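Local coordinates for DUF4621 domain-containing protein (Parabacteroides distasonis, PDB 4H3W), which is of unknown function but is probably secreted, and is built as two beta-barrel domains joined end to end, at residues M247-V252 and G275-E280; L114-E119 and I140-L145; G80-L85 and F90-T95. One frame throughout, in Å; residues are numbered along the deposited sequence.

Contact 1: M247-V252 and G275-E280; sequences MSIEMV and GEVIFE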
loop_
_atom_site.group_PDB
_atom_site.type_symbol
_atom_site.label_atom_id
_atom_site.label_comp_id
_atom_site.label_asym_id
_atom_site.label_seq_id
_atom_site.Cartn_x
_atom_site.Cartn_y
_atom_site.Cartn_z
HETATM N N MSE A 247 5.382 4.609 12.137
HETATM C CA MSE A 247 4.017 4.760 12.656
HETATM C C MSE A 247 3.950 5.965 13.550
HETATM O O MSE A 247 4.861 6.226 14.342
HETATM C CB MSE A 247 3.593 3.531 13.453
HETATM C CG MSE A 247 3.779 2.266 12.623
HETATM SE SE MSE A 247 3.201 0.727 13.715
HETATM C CE MSE A 247 3.089 -0.633 12.259
ATOM N N SER A 248 2.884 6.733 13.395
ATOM C CA SER A 248 2.477 7.739 14.343
ATOM C C SER A 248 1.195 7.198 14.954
ATOM O O SER A 248 0.169 7.029 14.249
ATOM C CB SER A 248 2.252 9.091 13.671
ATOM O OG SER A 248 1.840 10.033 14.633
ATOM N N ILE A 249 1.248 6.900 16.250
ATOM C CA ILE A 249 0.159 6.203 16.889
ATOM C C ILE A 249 -0.716 7.199 17.631
ATOM O O ILE A 249 -0.281 7.890 18.556
ATOM C CB ILE A 249 0.657 5.113 17.845
ATOM C CG1 ILE A 249 1.482 4.087 17.081
ATOM C CG2 ILE A 249 -0.516 4.458 18.570
ATOM C CD1 ILE A 249 2.316 3.205 17.972
ATOM N N GLU A 250 -1.985 7.187 17.249
ATOM C CA GLU A 250 -3.018 7.984 17.885
ATOM C C GLU A 250 -3.958 7.040 18.622
ATOM O O GLU A 250 -4.555 6.165 18.010
ATOM C CB GLU A 250 -3.754 8.789 16.822
ATOM C CG GLU A 250 -4.893 9.686 17.298
ATOM C CD GLU A 250 -5.830 10.151 16.147
ATOM O OE1 GLU A 250 -5.878 9.493 15.065
ATOM O OE2 GLU A 250 -6.518 11.186 16.328
HETATM N N MSE A 251 -4.117 7.254 19.921
HETATM C CA MSE A 251 -4.910 6.367 20.761
HETATM C C MSE A 251 -6.309 6.900 20.959
HETATM O O MSE A 251 -6.504 8.070 21.341
HETATM C CB MSE A 251 -4.199 6.223 22.117
HETATM C CG MSE A 251 -5.080 5.436 23.080
HETATM SE SE MSE A 251 -4.084 4.890 24.688
HETATM C CE MSE A 251 -2.934 3.534 23.889
ATOM N N VAL A 252 -7.304 6.043 20.729
ATOM C CA VAL A 252 -8.676 6.375 21.039
ATOM C C VAL A 252 -9.222 5.385 22.038
ATOM O O VAL A 252 -9.107 4.175 21.883
ATOM C CB VAL A 252 -9.583 6.402 19.789
ATOM C CG1 VAL A 252 -10.981 6.926 20.148
ATOM C CG2 VAL A 252 -8.947 7.245 18.682
ATOM N N GLY A 275 10.275 1.287 19.975
ATOM C CA GLY A 275 9.937 2.633 20.453
ATOM C C GLY A 275 9.099 2.585 21.716
ATOM O O GLY A 275 8.342 1.667 21.909
ATOM N N GLU A 276 9.312 3.533 22.605
ATOM C CA GLU A 276 8.497 3.682 23.811
ATOM C C GLU A 276 7.428 4.685 23.532
ATOM O O GLU A 276 7.731 5.725 22.968
ATOM C CB GLU A 276 9.325 4.227 24.979
ATOM C CG GLU A 276 10.396 3.295 25.534
ATOM C CD GLU A 276 9.853 2.278 26.530
ATOM O OE1 GLU A 276 8.914 2.604 27.297
ATOM O OE2 GLU A 276 10.381 1.150 26.553
ATOM N N VAL A 277 6.189 4.393 23.938
ATOM C CA VAL A 277 5.090 5.368 23.857
ATOM C C VAL A 277 4.479 5.651 25.231
ATOM O O VAL A 277 4.478 4.763 26.109
ATOM C CB VAL A 277 4.004 4.884 22.898
ATOM C CG1 VAL A 277 4.622 4.633 21.522
ATOM C CG2 VAL A 277 3.300 3.642 23.419
ATOM N N ILE A 278 3.974 6.875 25.402
ATOM C CA ILE A 278 3.349 7.341 26.637
ATOM C C ILE A 278 2.108 8.157 26.279
ATOM O O ILE A 278 2.183 9.099 25.516
ATOM C CB ILE A 278 4.322 8.186 27.507
ATOM C CG1 ILE A 278 5.580 7.382 27.878
ATOM C CG2 ILE A 278 3.650 8.671 28.787
ATOM C CD1 ILE A 278 6.766 8.249 28.257
ATOM N N PHE A 279 0.945 7.741 26.780
ATOM C CA PHE A 279 -0.272 8.503 26.656
ATOM C C PHE A 279 -0.749 8.945 28.046
ATOM O O PHE A 279 -1.174 8.100 28.883
ATOM C CB PHE A 279 -1.320 7.646 25.970
ATOM C CG PHE A 279 -0.900 7.175 24.580
ATOM C CD1 PHE A 279 -1.110 7.982 23.468
ATOM C CD2 PHE A 279 -0.239 5.971 24.423
ATOM C CE1 PHE A 279 -0.706 7.580 22.214
ATOM C CE2 PHE A 279 0.129 5.533 23.159
ATOM C CZ PHE A 279 -0.100 6.352 22.053
ATOM N N GLU A 280 -0.644 10.232 28.344
ATOM C CA GLU A 280 -1.020 10.723 29.662
ATOM C C GLU A 280 -2.528 10.928 29.817
ATOM O O GLU A 280 -3.167 11.536 28.965
ATOM C CB GLU A 280 -0.327 12.063 29.970
ATOM C CG GLU A 280 1.197 12.015 29.958
ATOM C CD GLU A 280 1.836 11.524 31.252
ATOM O OE1 GLU A 280 1.119 11.103 32.198
ATOM O OE2 GLU A 280 3.083 11.562 31.315
#
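F279 reaches from strand 274-281 into a hollow on strand 246-254 lined by I249 and M251, and the fit is made by a flat ring set against a bent chain. M251, modelled as selenomethionine, lies over one face of the ring, its CB above the CD1-CE1 side and its selenium nearer CG. The terminal CE of M251 closes on F279 CD2 at 3.7 Å. The side chain sets out with CG anti to the backbone N (chi1 173°), and the turn at chi3 (-71°) folds CE back across the ring instead of letting it run past. With M251 SE 4.3 Å from the centroid of the F279 ring and 26° off the normal, this is a Met-aromatic contact, reinforced by a CH-pi contact from M251 CB.

The rim is met differently. The backbone oxygen of I249 lies in the ring plane at the edge, 3.7 Å from F279 CE1, an approach consistent with a weak pull from the electropositive rim. Beside it, I249 CG2 comes to 4.0 Å from F279 CZ, the two side chains crossing at about a right angle. The other branch of I249 runs on toward V277, with I249 CD1 at 4.5 Å from V277 CG1, a looser touch. With F279 cut back to an alanine, M251 would probably lose the face it lies on and be held on fewer sides, with a gap where the ring was.

L299 and L297 of strand 294-302 and I235 of strand 233-240 pack around the same side chains. The strand segments run in roughly the same sense, their axes 9.2 Å apart: this is side-chain packing between facing sheets, across the inside of one of the two beta-barrel domains.

Contact 2: L114-E119 and I140-L145; sequences LSIEAE and IWIGPL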
loop_
_atom_site.group_PDB
_atom_site.type_symbol
_atom_site.label_atom_id
_atom_site.label_comp_id
_atom_site.label_asym_id
_atom_site.label_seq_id
_atom_site.Cartn_x
_atom_site.Cartn_y
_atom_site.Cartn_z
ATOM N N LEU A 114 4.300 2.816 -25.392
ATOM C CA LEU A 114 3.251 2.327 -24.520
ATOM C C LEU A 114 2.741 3.444 -23.609
ATOM O O LEU A 114 3.495 3.977 -22.810
ATOM C CB LEU A 114 3.737 1.165 -23.651
ATOM C CG LEU A 114 2.630 0.448 -22.877
ATOM C CD1 LEU A 114 1.721 -0.298 -23.843
ATOM C CD2 LEU A 114 3.225 -0.490 -21.855
ATOM N N SER A 115 1.457 3.771 -23.752
ATOM C CA SER A 115 0.755 4.650 -22.852
ATOM C C SER A 115 0.141 3.839 -21.736
ATOM O O SER A 115 -0.523 2.818 -21.963
ATOM C CB SER A 115 -0.340 5.440 -23.585
ATOM O OG SER A 115 -1.153 6.137 -22.658
ATOM N N ILE A 116 0.395 4.306 -20.521
ATOM C CA ILE A 116 -0.108 3.712 -19.297
ATOM C C ILE A 116 -0.902 4.769 -18.543
ATOM O O ILE A 116 -0.336 5.751 -18.085
ATOM C CB ILE A 116 1.032 3.235 -18.407
ATOM C CG1 ILE A 116 1.950 2.300 -19.204
ATOM C CG2 ILE A 116 0.501 2.534 -17.153
ATOM C CD1 ILE A 116 3.419 2.463 -18.857
ATOM N N GLU A 117 -2.204 4.555 -18.422
ATOM C CA GLU A 117 -3.088 5.524 -17.791
ATOM C C GLU A 117 -3.765 4.877 -16.608
ATOM O O GLU A 117 -4.400 3.836 -16.743
ATOM C CB GLU A 117 -4.148 6.029 -18.731
ATOM C CG GLU A 117 -4.856 7.250 -18.160
ATOM C CD GLU A 117 -5.815 7.891 -19.141
ATOM O OE1 GLU A 117 -6.488 7.138 -19.883
ATOM O OE2 GLU A 117 -5.889 9.147 -19.153
ATOM N N ALA A 118 -3.658 5.516 -15.456
ATOM C CA ALA A 118 -4.352 5.037 -14.297
ATOM C C ALA A 118 -5.481 5.980 -14.008
ATOM O O ALA A 118 -5.353 7.174 -14.234
ATOM C CB ALA A 118 -3.414 4.958 -13.124
ATOM N N GLU A 119 -6.603 5.452 -13.536
ATOM C CA GLU A 119 -7.682 6.356 -13.134
ATOM C C GLU A 119 -8.504 5.785 -12.001
ATOM O O GLU A 119 -8.617 4.566 -11.813
ATOM C CB GLU A 119 -8.611 6.734 -14.317
ATOM C CG GLU A 119 -9.545 5.617 -14.746
ATOM C CD GLU A 119 -10.558 6.045 -15.799
ATOM O OE1 GLU A 119 -10.184 6.766 -16.750
ATOM O OE2 GLU A 119 -11.734 5.648 -15.677
ATOM N N ILE A 140 9.868 -6.189 -23.205
ATOM C CA ILE A 140 10.149 -4.904 -22.631
ATOM C C ILE A 140 9.846 -4.908 -21.149
ATOM O O ILE A 140 8.867 -5.523 -20.726
ATOM C CB ILE A 140 9.297 -3.824 -23.349
ATOM C CG1 ILE A 140 9.490 -3.920 -24.862
ATOM C CG2 ILE A 140 9.655 -2.443 -22.871
ATOM C CD1 ILE A 140 10.902 -3.674 -25.365
ATOM N N TRP A 141 10.675 -4.206 -20.363
ATOM C CA TRP A 141 10.423 -3.998 -18.931
ATOM C C TRP A 141 10.411 -2.484 -18.662
ATOM O O TRP A 141 11.414 -1.818 -18.885
ATOM C CB TRP A 141 11.476 -4.712 -18.072
ATOM C CG TRP A 141 11.368 -4.568 -16.568
ATOM C CD1 TRP A 141 11.322 -3.394 -15.827
ATOM C CD2 TRP A 141 11.347 -5.630 -15.616
ATOM N NE1 TRP A 141 11.263 -3.682 -14.486
ATOM C CE2 TRP A 141 11.289 -5.041 -14.322
ATOM C CE3 TRP A 141 11.357 -7.029 -15.725
ATOM C CZ2 TRP A 141 11.252 -5.811 -13.145
ATOM C CZ3 TRP A 141 11.321 -7.796 -14.549
ATOM C CH2 TRP A 141 11.265 -7.179 -13.275
ATOM N N ILE A 142 9.265 -1.954 -18.250
ATOM C CA ILE A 142 9.119 -0.523 -17.968
ATOM C C ILE A 142 8.946 -0.280 -16.462
ATOM O O ILE A 142 7.996 -0.762 -15.844
ATOM C CB ILE A 142 7.913 0.058 -18.705
ATOM C CG1 ILE A 142 8.120 -0.030 -20.206
ATOM C CG2 ILE A 142 7.665 1.515 -18.282
ATOM C CD1 ILE A 142 6.839 -0.038 -21.031
ATOM N N GLY A 143 9.860 0.470 -15.880
ATOM C CA GLY A 143 9.780 0.818 -14.467
ATOM C C GLY A 143 10.937 1.698 -14.055
ATOM O O GLY A 143 11.792 2.030 -14.861
ATOM N N PRO A 144 11.016 2.009 -12.770
ATOM C CA PRO A 144 12.042 2.928 -12.269
ATOM C C PRO A 144 13.400 2.230 -12.015
ATOM O O PRO A 144 14.420 2.898 -12.046
ATOM C CB PRO A 144 11.431 3.460 -10.962
ATOM C CG PRO A 144 10.535 2.380 -10.522
ATOM C CD PRO A 144 9.994 1.730 -11.759
ATOM N N LEU A 145 13.433 0.898 -11.890
ATOM C CA LEU A 145 14.683 0.210 -11.530
ATOM C C LEU A 145 15.045 -0.873 -12.536
ATOM O O LEU A 145 14.212 -1.692 -12.887
ATOM C CB LEU A 145 14.572 -0.377 -10.121
ATOM C CG LEU A 145 14.339 0.705 -9.008
ATOM C CD1 LEU A 145 14.159 0.022 -7.666
ATOM C CD2 LEU A 145 15.468 1.690 -8.944
#
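L114 O receives a weak hydrogen bond from S128 OG, and the L114 backbone also pairs with S129, both on strand 126-134; the L114 backbone is thus bonded within its sheet, while the L114 side chain leaves it to meet I142. The join is wholly apolar. L114 CD2 and I142 CD1 touch at 3.7 Å, methyl to methyl, the side chains running at a slant to one another. L114 holds CG anti to its own N (chi1 -170°), which carries the isopropyl end toward the facing sheet. I142 answers with both of its branches: CG1 takes CD1 to L114, whereas I142 CG2 faces the next inward residue along the strand, I116, whose CD1 is 4.4 Å away. I142 is thus a single knob presented to two residues spaced two apart on strand 109-117.

Neighbouring residues extend the apolar layer. L114 also touches F131 and L175, I116 touches L173 and I163, and S129 lies against I142. W141, one residue earlier, points the other way, stacking on H98 and meeting F152 edge-to-face. The closest pair of CA atoms, those of L114 and I142, is 9.2 Å apart, a spacing bridged by side chains alone. Strands 109-117 and 141-142 belong to two different antiparallel sheets, an arrangement consistent with the interior of one of the two beta-barrel domains.

Contact 3: G80-L85 and F90-T95; sequences GDIDGL and FVLALT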
loop_
_atom_site.group_PDB
_atom_site.type_symbol
_atom_site.label_atom_id
_atom_site.label_comp_id
_atom_site.label_asym_id
_atom_site.label_seq_id
_atom_site.Cartn_x
_atom_site.Cartn_y
_atom_site.Cartn_z
ATOM N N GLY A 80 -10.043 -2.498 -9.287
ATOM C CA GLY A 80 -10.884 -1.945 -8.223
ATOM C C GLY A 80 -10.691 -2.578 -6.863
ATOM O O GLY A 80 -11.094 -1.998 -5.847
ATOM N N ASP A 81 -10.028 -3.730 -6.822
ATOM C CA ASP A 81 -9.720 -4.384 -5.542
ATOM C C ASP A 81 -8.609 -3.701 -4.730
ATOM O O ASP A 81 -8.537 -3.917 -3.522
ATOM C CB ASP A 81 -9.390 -5.886 -5.756
ATOM C CG ASP A 81 -8.244 -6.155 -6.777
ATOM O OD1 ASP A 81 -7.917 -5.309 -7.652
ATOM O OD2 ASP A 81 -7.706 -7.289 -6.720
ATOM N N ILE A 82 -7.769 -2.885 -5.376
ATOM C CA ILE A 82 -6.642 -2.238 -4.692
ATOM C C ILE A 82 -7.119 -1.349 -3.560
ATOM O O ILE A 82 -6.455 -1.275 -2.510
ATOM C CB ILE A 82 -5.738 -1.396 -5.650
ATOM C CG1 ILE A 82 -5.176 -2.279 -6.758
ATOM C CG2 ILE A 82 -4.598 -0.722 -4.870
ATOM C CD1 ILE A 82 -4.401 -1.524 -7.808
ATOM N N ASP A 83 -8.275 -0.702 -3.740
ATOM C CA ASP A 83 -8.878 0.106 -2.673
ATOM C C ASP A 83 -9.043 -0.647 -1.349
ATOM O O ASP A 83 -9.070 -0.017 -0.301
ATOM C CB ASP A 83 -10.258 0.599 -3.095
ATOM C CG ASP A 83 -10.210 1.827 -3.997
ATOM O OD1 ASP A 83 -9.166 2.509 -4.097
ATOM O OD2 ASP A 83 -11.265 2.124 -4.575
ATOM N N GLY A 84 -9.198 -1.977 -1.408
ATOM C CA GLY A 84 -9.392 -2.789 -0.206
ATOM C C GLY A 84 -8.152 -2.963 0.677
ATOM O O GLY A 84 -8.269 -3.445 1.788
ATOM N N LEU A 85 -6.967 -2.549 0.235
ATOM C CA LEU A 85 -5.797 -2.684 1.095
ATOM C C LEU A 85 -5.898 -1.920 2.431
ATOM O O LEU A 85 -5.375 -2.355 3.445
ATOM C CB LEU A 85 -4.544 -2.182 0.399
ATOM C CG LEU A 85 -4.017 -2.975 -0.755
ATOM C CD1 LEU A 85 -2.932 -2.144 -1.403
ATOM C CD2 LEU A 85 -3.522 -4.353 -0.303
ATOM N N PHE A 90 -5.507 6.402 0.837
ATOM C CA PHE A 90 -4.097 6.164 1.071
ATOM C C PHE A 90 -3.319 6.556 -0.191
ATOM O O PHE A 90 -3.897 6.708 -1.247
ATOM C CB PHE A 90 -3.834 4.722 1.524
ATOM C CG PHE A 90 -4.266 3.650 0.566
ATOM C CD1 PHE A 90 -5.589 3.230 0.529
ATOM C CD2 PHE A 90 -3.349 3.008 -0.251
ATOM C CE1 PHE A 90 -5.993 2.195 -0.319
ATOM C CE2 PHE A 90 -3.745 1.975 -1.093
ATOM C CZ PHE A 90 -5.061 1.573 -1.125
ATOM N N VAL A 91 -2.019 6.745 -0.019
ATOM C CA VAL A 91 -1.107 7.074 -1.070
ATOM C C VAL A 91 -0.211 5.858 -1.268
ATOM O O VAL A 91 0.677 5.587 -0.452
ATOM C CB VAL A 91 -0.258 8.297 -0.727
ATOM C CG1 VAL A 91 0.721 8.597 -1.865
ATOM C CG2 VAL A 91 -1.146 9.523 -0.477
ATOM N N LEU A 92 -0.426 5.181 -2.381
ATOM C CA LEU A 92 0.236 3.914 -2.684
ATOM C C LEU A 92 1.549 4.125 -3.444
ATOM O O LEU A 92 1.651 3.784 -4.600
ATOM C CB LEU A 92 -0.727 3.030 -3.459
ATOM C CG LEU A 92 -0.222 1.616 -3.771
ATOM C CD1 LEU A 92 0.026 0.897 -2.473
ATOM C CD2 LEU A 92 -1.202 0.853 -4.660
ATOM N N ALA A 93 2.509 4.780 -2.788
ATOM C CA ALA A 93 3.832 5.091 -3.341
ATOM C C ALA A 93 4.748 3.900 -3.088
ATOM O O ALA A 93 5.015 3.547 -1.925
ATOM C CB ALA A 93 4.393 6.329 -2.689
ATOM N N LEU A 94 5.162 3.258 -4.179
ATOM C CA LEU A 94 5.909 2.038 -4.171
ATOM C C LEU A 94 7.231 2.255 -4.850
ATOM O O LEU A 94 7.391 3.137 -5.717
ATOM C CB LEU A 94 5.146 0.889 -4.905
ATOM C CG LEU A 94 3.719 0.637 -4.423
ATOM C CD1 LEU A 94 3.001 -0.416 -5.254
ATOM C CD2 LEU A 94 3.780 0.228 -2.959
ATOM N N THR A 95 8.209 1.469 -4.444
ATOM C CA THR A 95 9.575 1.608 -4.905
ATOM C C THR A 95 9.772 1.152 -6.336
ATOM O O THR A 95 10.601 1.693 -7.076
ATOM C CB THR A 95 10.499 0.780 -3.979
ATOM O OG1 THR A 95 10.407 1.317 -2.647
ATOM C CG2 THR A 95 11.943 0.815 -4.448
#
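Residues 82-84 form a short 3-10 turn, with G84 N bonded to D81 O at 2.9 Å and L85 N to I82 O at 3.1 Å, while the facing 90-95 chain is irregular and kinks at L92, the centre of an inverse gamma turn. F90 aims its ring at the turn edge-on. I82 O lies in the ring plane, 3.5 Å from F90 CZ, and D83 O sits near that plane, 3.8 Å from F90 CE1, so two backbone oxygens of the turn lie at the ring edge. The ring gets there because CG of F90 stands between the backbone N and the carbonyl carbon (chi1 59°). L85 CB adds an oblique contact, 4.1 Å from F90 CZ.

Both segments belong to the long connection between strands 71-76 and 98-100, close to the centre of the chain. V91 pairs through its backbone with S208, the start of strand 208-215, which probably belongs to the other barrel; this is consistent with a place at the junction of the two domains.

L92 supplies the rest. Its CD2 meets I82 CG2 at 3.7 Å, the side chains crossing at about a right angle, and its CD1 comes to 4.4 Å from L85 CD1. M50 of strand 47-55 packs against I82, L85 and L92 alike. F86 meets the F90 ring edge-to-face, extending the apolar patch, and the D83 carboxylate is taken by Q169, OD2 accepting from NE2.

All three contacts are buried, though contact 3 reaches a partly exposed margin at D83. Contacts 1 and 2 do the same job in what are probably different barrels, joining side chains across facing sheets on opposite sides of the chain's centre, about 39 Å apart between centres. Contact 3 joins loop to turn rather than sheet to sheet. Contacts 1 and 3 both set backbone oxygen at a phenylalanine edge, one in contact 1 and two in contact 3, and contact 1 adds selenium over the ring; contact 2 is aliphatic methyls alone. Contact 3 touches contact 2 directly, P144 CG lying 3.5 Å from T95 O, whereas contact 1 stays about 12 Å from it at the nearest atoms.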